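Local coordinates for protein PP1b (PDB 6JDR) that probably couples ATP hydrolysis to 5' to 3' unwinding of RNA and DNA duplexes, as the zinc-binding helicase part of an arterivirus replicase polyprotein, at residues 302-313 and 365-375. The protein carries 1 engineered substitution. Residues are numbered along the deposited sequence; the frame is centred on the assembly and turned at random.
Sequences TRVTYVEKPVRY and RHAIFVYDPHR
Thr302 OG1 is gripped twice, donating a hydrogen bond to Arg365 O at 2.9 Å and accepting one from the backbone N of Gly280. A small hydroxyl suits this place, beside the corner at Arg365 and His366. Arg303 N then bonds to His366 O at 2.7 Å, almost straight at its hydrogen (177°), and the parallel pairing continues through Arg303 O, Ile368 O and Thr305 O; the last bond, Val307 N to Val370 O, is weak.

Beta-branched Val304, Ile368 and Val370 suit extended strands and share a face with Tyr306. Val370 CG1, held between its own backbone N and carbonyl carbon (chi1 48°), stands 3.4 Å from the Tyr306 ring centroid in a CH-pi contact, while the phenol OH bonds to Leu383 O.

The other face carries Phe369, which lies alongside Thr305, its CD2 3.7 Å from Thr305 CB; its broad apolar face takes the edge of Tyr313. Tyr313 CD2 sits over the centre of the Phe369 ring, an edge-to-face pair with planes at 58°, and Val311 CG1 meets Phe369 CB. Farther along, rigid Pro310 lies over one face of Tyr371, its CG 3.9 Å from the ring centroid, with Pro373 over the opposite face.

Strand 303-307 is outermost in the five-stranded parallel sheet, and 308-313 passes over strands 367-371 and 342-345 toward 315-318, as fits the second RecA-like domain of a superfamily 1 helicase.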
ATOM      1  N   THR A 302      19.109   3.721 -16.131  1.00 66.86           N
ATOM      2  CA  THR A 302      19.729   3.435 -17.419  1.00 65.00           C
ATOM      3  C   THR A 302      19.447   4.621 -18.329  1.00 65.57           C
ATOM      4  O   THR A 302      18.300   5.056 -18.442  1.00 66.61           O
ATOM      5  CB  THR A 302      19.153   2.153 -18.043  1.00 63.62           C
ATOM      6  OG1 THR A 302      19.290   1.067 -17.118  1.00 61.75           O
ATOM      7  CG2 THR A 302      19.872   1.800 -19.342  1.00 64.09           C
ATOM      8  N   ARG A 303      20.489   5.151 -18.963  1.00 67.64           N
ATOM      9  CA  ARG A 303      20.354   6.334 -19.813  1.00 69.69           C
ATOM     10  C   ARG A 303      19.650   5.991 -21.124  1.00 65.90           C
ATOM     11  O   ARG A 303      19.896   4.940 -21.712  1.00 61.63           O
ATOM     12  CB  ARG A 303      21.728   6.947 -20.101  1.00 74.20           C
ATOM     13  CG  ARG A 303      21.680   8.295 -20.807  1.00 78.26           C
ATOM     14  CD  ARG A 303      23.078   8.814 -21.108  1.00 82.48           C
ATOM     15  NE  ARG A 303      23.770   9.274 -19.904  1.00 86.31           N
ATOM     16  CZ  ARG A 303      25.042   9.673 -19.864  1.00 88.26           C
ATOM     17  NH1 ARG A 303      25.792   9.671 -20.961  1.00 87.57           N
ATOM     18  NH2 ARG A 303      25.572  10.074 -18.713  1.00 90.09           N
ATOM     19  N   VAL A 304      18.774   6.888 -21.567  1.00 64.91           N
ATOM     20  CA  VAL A 304      18.075   6.735 -22.837  1.00 66.43           C
ATOM     21  C   VAL A 304      18.199   8.033 -23.626  1.00 68.60           C
ATOM     22  O   VAL A 304      17.771   9.094 -23.164  1.00 69.21           O
ATOM     23  CB  VAL A 304      16.587   6.382 -22.629  1.00 66.30           C
ATOM     24  CG1 VAL A 304      15.860   6.309 -23.967  1.00 66.40           C
ATOM     25  CG2 VAL A 304      16.456   5.069 -21.868  1.00 65.39           C
ATOM     26  N   THR A 305      18.786   7.936 -24.818  1.00 70.36           N
ATOM     27  CA  THR A 305      19.065   9.100 -25.651  1.00 69.69           C
ATOM     28  C   THR A 305      18.583   8.848 -27.077  1.00 69.28           C
ATOM     29  O   THR A 305      18.918   7.824 -27.666  1.00 68.50           O
ATOM     30  CB  THR A 305      20.578   9.399 -25.682  1.00 70.36           C
ATOM     31  OG1 THR A 305      21.151   9.151 -24.390  1.00 68.65           O
ATOM     32  CG2 THR A 305      20.835  10.843 -26.088  1.00 71.14           C
ATOM     33  N   TYR A 306      17.803   9.784 -27.618  1.00 69.66           N
ATOM     34  CA  TYR A 306      17.290   9.687 -28.988  1.00 70.27           C
ATOM     35  C   TYR A 306      18.131  10.520 -29.954  1.00 72.43           C
ATOM     36  O   TYR A 306      17.926  11.730 -30.089  1.00 74.43           O
ATOM     37  CB  TYR A 306      15.820  10.116 -29.047  1.00 69.73           C
ATOM     38  CG  TYR A 306      14.875   9.066 -28.505  1.00 70.61           C
ATOM     39  CD1 TYR A 306      14.151   8.240 -29.363  1.00 69.90           C
ATOM     40  CD2 TYR A 306      14.718   8.885 -27.133  1.00 70.07           C
ATOM     41  CE1 TYR A 306      13.290   7.272 -28.869  1.00 68.87           C
ATOM     42  CE2 TYR A 306      13.860   7.920 -26.631  1.00 69.35           C
ATOM     43  CZ  TYR A 306      13.149   7.114 -27.501  1.00 69.26           C
ATOM     44  OH  TYR A 306      12.297   6.156 -26.998  1.00 66.93           O
ATOM     45  N   VAL A 307      19.071   9.857 -30.623  1.00 73.47           N
ATOM     46  CA  VAL A 307      19.992  10.514 -31.558  1.00 74.28           C
ATOM     47  C   VAL A 307      19.349  10.772 -32.924  1.00 76.20           C
ATOM     48  O   VAL A 307      18.563   9.962 -33.414  1.00 77.65           O
ATOM     49  CB  VAL A 307      21.297   9.704 -31.750  1.00 73.67           C
ATOM     50  CG1 VAL A 307      22.005   9.518 -30.415  1.00 73.02           C
ATOM     51  CG2 VAL A 307      21.034   8.353 -32.410  1.00 74.48           C
ATOM     52  N   GLU A 308      19.697  11.906 -33.530  1.00 79.83           N
ATOM     53  CA  GLU A 308      19.137  12.308 -34.824  1.00 81.11           C
ATOM     54  C   GLU A 308      19.877  11.669 -36.002  1.00 79.34           C
ATOM     55  O   GLU A 308      19.345  11.611 -37.112  1.00 76.13           O
ATOM     56  CB  GLU A 308      19.166  13.836 -34.969  1.00 83.79           C
ATOM     57  CG  GLU A 308      18.425  14.597 -33.873  1.00 86.94           C
ATOM     58  CD  GLU A 308      16.930  14.321 -33.849  1.00 88.05           C
ATOM     59  OE1 GLU A 308      16.309  14.267 -34.934  1.00 86.97           O
ATOM     60  OE2 GLU A 308      16.373  14.169 -32.740  1.00 89.94           O
ATOM     61  N   LYS A 309      21.104  11.209 -35.759  1.00 78.82           N
ATOM     62  CA  LYS A 309      21.902  10.526 -36.778  1.00 79.53           C
ATOM     63  C   LYS A 309      22.515   9.251 -36.202  1.00 76.60           C
ATOM     64  O   LYS A 309      22.702   9.154 -34.989  1.00 75.40           O
ATOM     65  CB  LYS A 309      23.001  11.453 -37.301  1.00 82.37           C
ATOM     66  CG  LYS A 309      22.485  12.552 -38.216  1.00 85.61           C
ATOM     67  CD  LYS A 309      23.614  13.424 -38.745  1.00 88.05           C
ATOM     68  CE  LYS A 309      23.132  14.361 -39.844  1.00 88.83           C
ATOM     69  NZ  LYS A 309      22.042  15.270 -39.386  1.00 88.72           N
ATOM     70  N   PRO A 310      22.834   8.269 -37.068  1.00 75.15           N
ATOM     71  CA  PRO A 310      23.374   6.978 -36.613  1.00 75.17           C
ATOM     72  C   PRO A 310      24.607   7.103 -35.717  1.00 74.86           C
ATOM     73  O   PRO A 310      25.343   8.085 -35.814  1.00 75.81           O
ATOM     74  CB  PRO A 310      23.745   6.270 -37.921  1.00 75.20           C
ATOM     75  CG  PRO A 310      22.875   6.892 -38.955  1.00 75.31           C
ATOM     76  CD  PRO A 310      22.700   8.321 -38.537  1.00 74.71           C
ATOM     77  N   VAL A 311      24.825   6.108 -34.863  1.00 73.97           N
ATOM     78  CA  VAL A 311      25.923   6.142 -33.900  1.00 74.56           C
ATOM     79  C   VAL A 311      26.401   4.727 -33.556  1.00 75.78           C
ATOM     80  O   VAL A 311      25.657   3.759 -33.725  1.00 75.31           O
ATOM     81  CB  VAL A 311      25.500   6.909 -32.627  1.00 75.62           C
ATOM     82  CG1 VAL A 311      24.466   6.125 -31.825  1.00 76.20           C
ATOM     83  CG2 VAL A 311      26.708   7.253 -31.771  1.00 76.44           C
ATOM     84  N   ARG A 312      27.645   4.618 -33.090  1.00 76.62           N
ATOM     85  CA  ARG A 312      28.275   3.328 -32.813  1.00 79.30           C
ATOM     86  C   ARG A 312      28.733   3.210 -31.355  1.00 77.45           C
ATOM     87  O   ARG A 312      29.890   2.878 -31.087  1.00 77.65           O
ATOM     88  CB  ARG A 312      29.479   3.130 -33.742  1.00 82.52           C
ATOM     89  CG  ARG A 312      29.159   3.191 -35.228  1.00 85.66           C
ATOM     90  CD  ARG A 312      28.473   1.924 -35.717  1.00 88.12           C
ATOM     91  NE  ARG A 312      28.481   1.837 -37.178  1.00 90.75           N
ATOM     92  CZ  ARG A 312      29.530   1.475 -37.920  1.00 91.25           C
ATOM     93  NH1 ARG A 312      30.693   1.154 -37.354  1.00 90.99           N
ATOM     94  NH2 ARG A 312      29.416   1.436 -39.244  1.00 91.23           N
ATOM     95  N   TYR A 313      27.828   3.472 -30.415  1.00 74.46           N
ATOM     96  CA  TYR A 313      28.149   3.359 -28.992  1.00 72.18           C
ATOM     97  C   TYR A 313      27.769   1.987 -28.444  1.00 69.77           C
ATOM     98  O   TYR A 313      26.619   1.563 -28.556  1.00 68.78           O
ATOM     99  CB  TYR A 313      27.443   4.452 -28.186  1.00 72.77           C
ATOM    100  CG  TYR A 313      27.892   5.870 -28.490  1.00 73.47           C
ATOM    101  CD1 TYR A 313      29.228   6.167 -28.770  1.00 74.60           C
ATOM    102  CD2 TYR A 313      26.985   6.924 -28.458  1.00 73.47           C
ATOM    103  CE1 TYR A 313      29.634   7.464 -29.033  1.00 74.79           C
ATOM    104  CE2 TYR A 313      27.386   8.226 -28.716  1.00 74.54           C
ATOM    105  CZ  TYR A 313      28.712   8.489 -29.005  1.00 74.52           C
ATOM    106  OH  TYR A 313      29.116   9.778 -29.264  1.00 75.37           O
ATOM    107  N   ARG A 365      22.816  -2.049 -19.628  1.00 70.99           N
ATOM    108  CA  ARG A 365      22.900  -1.872 -18.183  1.00 71.99           C
ATOM    109  C   ARG A 365      22.848  -0.393 -17.806  1.00 72.06           C
ATOM    110  O   ARG A 365      22.020   0.012 -16.991  1.00 72.29           O
ATOM    111  CB  ARG A 365      24.186  -2.510 -17.654  1.00 73.86           C
ATOM    112  CG  ARG A 365      24.313  -2.517 -16.139  1.00 76.11           C
ATOM    113  CD  ARG A 365      25.557  -3.269 -15.693  1.00 77.11           C
ATOM    114  NE  ARG A 365      25.414  -4.719 -15.821  1.00 77.14           N
ATOM    115  CZ  ARG A 365      24.728  -5.498 -14.983  1.00 77.12           C
ATOM    116  NH1 ARG A 365      24.087  -4.982 -13.934  1.00 76.18           N
ATOM    117  NH2 ARG A 365      24.673  -6.808 -15.201  1.00 77.05           N
ATOM    118  N   HIS A 366      23.727   0.406 -18.409  1.00 73.53           N
ATOM    119  CA  HIS A 366      23.895   1.814 -18.029  1.00 75.09           C
ATOM    120  C   HIS A 366      23.359   2.827 -19.043  1.00 72.26           C
ATOM    121  O   HIS A 366      22.908   3.906 -18.653  1.00 71.88           O
ATOM    122  CB  HIS A 366      25.372   2.103 -17.748  1.00 78.60           C
ATOM    123  CG  HIS A 366      25.928   1.323 -16.600  1.00 81.21           C
ATOM    124  ND1 HIS A 366      25.533   1.536 -15.296  1.00 83.34           N
ATOM    125  CD2 HIS A 366      26.844   0.327 -16.557  1.00 82.39           C
ATOM    126  CE1 HIS A 366      26.182   0.705 -14.500  1.00 84.49           C
ATOM    127  NE2 HIS A 366      26.985  -0.038 -15.241  1.00 84.25           N
ATOM    128  N   ALA A 367      23.412   2.502 -20.332  1.00 70.15           N
ATOM    129  CA  ALA A 367      22.935   3.433 -21.356  1.00 68.51           C
ATOM    130  C   ALA A 367      22.470   2.722 -22.613  1.00 65.94           C
ATOM    131  O   ALA A 367      22.987   1.666 -22.968  1.00 66.08           O
ATOM    132  CB  ALA A 367      24.023   4.436 -21.703  1.00 69.20           C
ATOM    133  N   ILE A 368      21.484   3.315 -23.277  1.00 64.92           N
ATOM    134  CA  ILE A 368      21.032   2.842 -24.578  1.00 64.64           C
ATOM    135  C   ILE A 368      20.763   4.051 -25.475  1.00 63.82           C
ATOM    136  O   ILE A 368      20.063   4.986 -25.082  1.00 63.51           O
ATOM    137  CB  ILE A 368      19.805   1.891 -24.457  1.00 65.54           C
ATOM    138  CG1 ILE A 368      19.397   1.327 -25.832  1.00 65.51           C
ATOM    139  CG2 ILE A 368      18.641   2.559 -23.727  1.00 65.92           C
ATOM    140  CD1 ILE A 368      18.289   2.069 -26.552  1.00 65.12           C
ATOM    141  N   PHE A 369      21.364   4.044 -26.662  1.00 63.68           N
ATOM    142  CA  PHE A 369      21.169   5.108 -27.645  1.00 63.89           C
ATOM    143  C   PHE A 369      20.277   4.579 -28.755  1.00 62.18           C
ATOM    144  O   PHE A 369      20.525   3.504 -29.294  1.00 61.55           O
ATOM    145  CB  PHE A 369      22.511   5.562 -28.221  1.00 64.79           C
ATOM    146  CG  PHE A 369      23.427   6.175 -27.203  1.00 65.42           C
ATOM    147  CD1 PHE A 369      24.232   5.373 -26.402  1.00 66.20           C
ATOM    148  CD2 PHE A 369      23.482   7.553 -27.038  1.00 65.35           C
ATOM    149  CE1 PHE A 369      25.074   5.935 -25.456  1.00 65.88           C
ATOM    150  CE2 PHE A 369      24.321   8.120 -26.094  1.00 65.38           C
ATOM    151  CZ  PHE A 369      25.119   7.311 -25.302  1.00 65.15           C
ATOM    152  N   VAL A 370      19.242   5.333 -29.097  1.00 61.00           N
ATOM    153  CA  VAL A 370      18.242   4.846 -30.034  1.00 62.09           C
ATOM    154  C   VAL A 370      18.146   5.757 -31.260  1.00 61.84           C
ATOM    155  O   VAL A 370      17.755   6.923 -31.163  1.00 61.92           O
ATOM    156  CB  VAL A 370      16.867   4.624 -29.348  1.00 64.31           C
ATOM    157  CG1 VAL A 370      16.454   5.821 -28.500  1.00 66.93           C
ATOM    158  CG2 VAL A 370      15.791   4.279 -30.371  1.00 64.86           C
ATOM    159  N   TYR A 371      18.541   5.208 -32.407  1.00 59.99           N
ATOM    160  CA  TYR A 371      18.369   5.865 -33.693  1.00 58.17           C
ATOM    161  C   TYR A 371      17.039   5.390 -34.260  1.00 58.03           C
ATOM    162  O   TYR A 371      16.917   4.243 -34.696  1.00 56.57           O
ATOM    163  CB  TYR A 371      19.525   5.514 -34.635  1.00 57.39           C
ATOM    164  CG  TYR A 371      19.416   6.148 -36.001  1.00 56.29           C
ATOM    165  CD1 TYR A 371      19.394   7.532 -36.145  1.00 57.06           C
ATOM    166  CD2 TYR A 371      19.340   5.369 -37.150  1.00 55.69           C
ATOM    167  CE1 TYR A 371      19.296   8.120 -37.395  1.00 55.85           C
ATOM    168  CE2 TYR A 371      19.242   5.950 -38.402  1.00 55.83           C
ATOM    169  CZ  TYR A 371      19.221   7.327 -38.518  1.00 55.53           C
ATOM    170  OH  TYR A 371      19.120   7.912 -39.757  1.00 55.23           O
ATOM    171  N   ASP A 372      16.045   6.274 -34.230  1.00 58.56           N
ATOM    172  CA  ASP A 372      14.670   5.916 -34.567  1.00 60.18           C
ATOM    173  C   ASP A 372      14.053   7.001 -35.442  1.00 60.71           C
ATOM    174  O   ASP A 372      13.134   7.700 -35.019  1.00 63.48           O
ATOM    175  CB  ASP A 372      13.857   5.722 -33.280  1.00 60.78           C
ATOM    176  CG  ASP A 372      12.448   5.218 -33.542  1.00 62.22           C
ATOM    177  OD1 ASP A 372      12.236   4.544 -34.566  1.00 61.58           O
ATOM    178  OD2 ASP A 372      11.546   5.490 -32.719  1.00 65.46           O
ATOM    179  N   PRO A 373      14.552   7.138 -36.680  1.00 61.28           N
ATOM    180  CA  PRO A 373      14.122   8.214 -37.574  1.00 60.99           C
ATOM    181  C   PRO A 373      12.670   8.107 -38.025  1.00 61.16           C
ATOM    182  O   PRO A 373      12.081   9.115 -38.406  1.00 62.56           O
ATOM    183  CB  PRO A 373      15.059   8.063 -38.776  1.00 61.91           C
ATOM    184  CG  PRO A 373      15.429   6.623 -38.777  1.00 61.77           C
ATOM    185  CD  PRO A 373      15.530   6.247 -37.329  1.00 61.26           C
ATOM    186  N   HIS A 374      12.106   6.900 -37.989  1.00 62.16           N
ATOM    187  CA  HIS A 374      10.710   6.681 -38.372  1.00 62.90           C
ATOM    188  C   HIS A 374       9.741   6.797 -37.187  1.00 64.77           C
ATOM    189  O   HIS A 374       8.526   6.673 -37.372  1.00 64.54           O
ATOM    190  CB  HIS A 374      10.545   5.303 -39.020  1.00 62.09           C
ATOM    191  CG  HIS A 374      11.471   5.059 -40.170  1.00 62.64           C
ATOM    192  ND1 HIS A 374      11.230   5.549 -41.435  1.00 63.05           N
ATOM    193  CD2 HIS A 374      12.637   4.374 -40.248  1.00 61.01           C
ATOM    194  CE1 HIS A 374      12.208   5.178 -42.242  1.00 64.07           C
ATOM    195  NE2 HIS A 374      13.073   4.464 -41.547  1.00 62.72           N
ATOM    196  N   ARG A 375      10.276   7.024 -35.985  1.00 65.23           N
ATOM    197  CA  ARG A 375       9.472   7.104 -34.762  1.00 68.01           C
ATOM    198  C   ARG A 375       8.555   5.890 -34.612  1.00 64.76           C
ATOM    199  O   ARG A 375       7.345   6.032 -34.423  1.00 64.52           O
ATOM    200  CB  ARG A 375       8.662   8.408 -34.727  1.00 72.79           C
ATOM    201  CG  ARG A 375       9.506   9.677 -34.695  1.00 77.34           C
ATOM    202  CD  ARG A 375      10.424   9.707 -33.479  1.00 82.32           C
ATOM    203  NE  ARG A 375      10.813  11.065 -33.093  1.00 88.36           N
ATOM    204  CZ  ARG A 375      11.563  11.368 -32.031  1.00 91.77           C
ATOM    205  NH1 ARG A 375      12.027  10.412 -31.228  1.00 92.38           N
ATOM    206  NH2 ARG A 375      11.854  12.639 -31.769  1.00 92.78           N
TER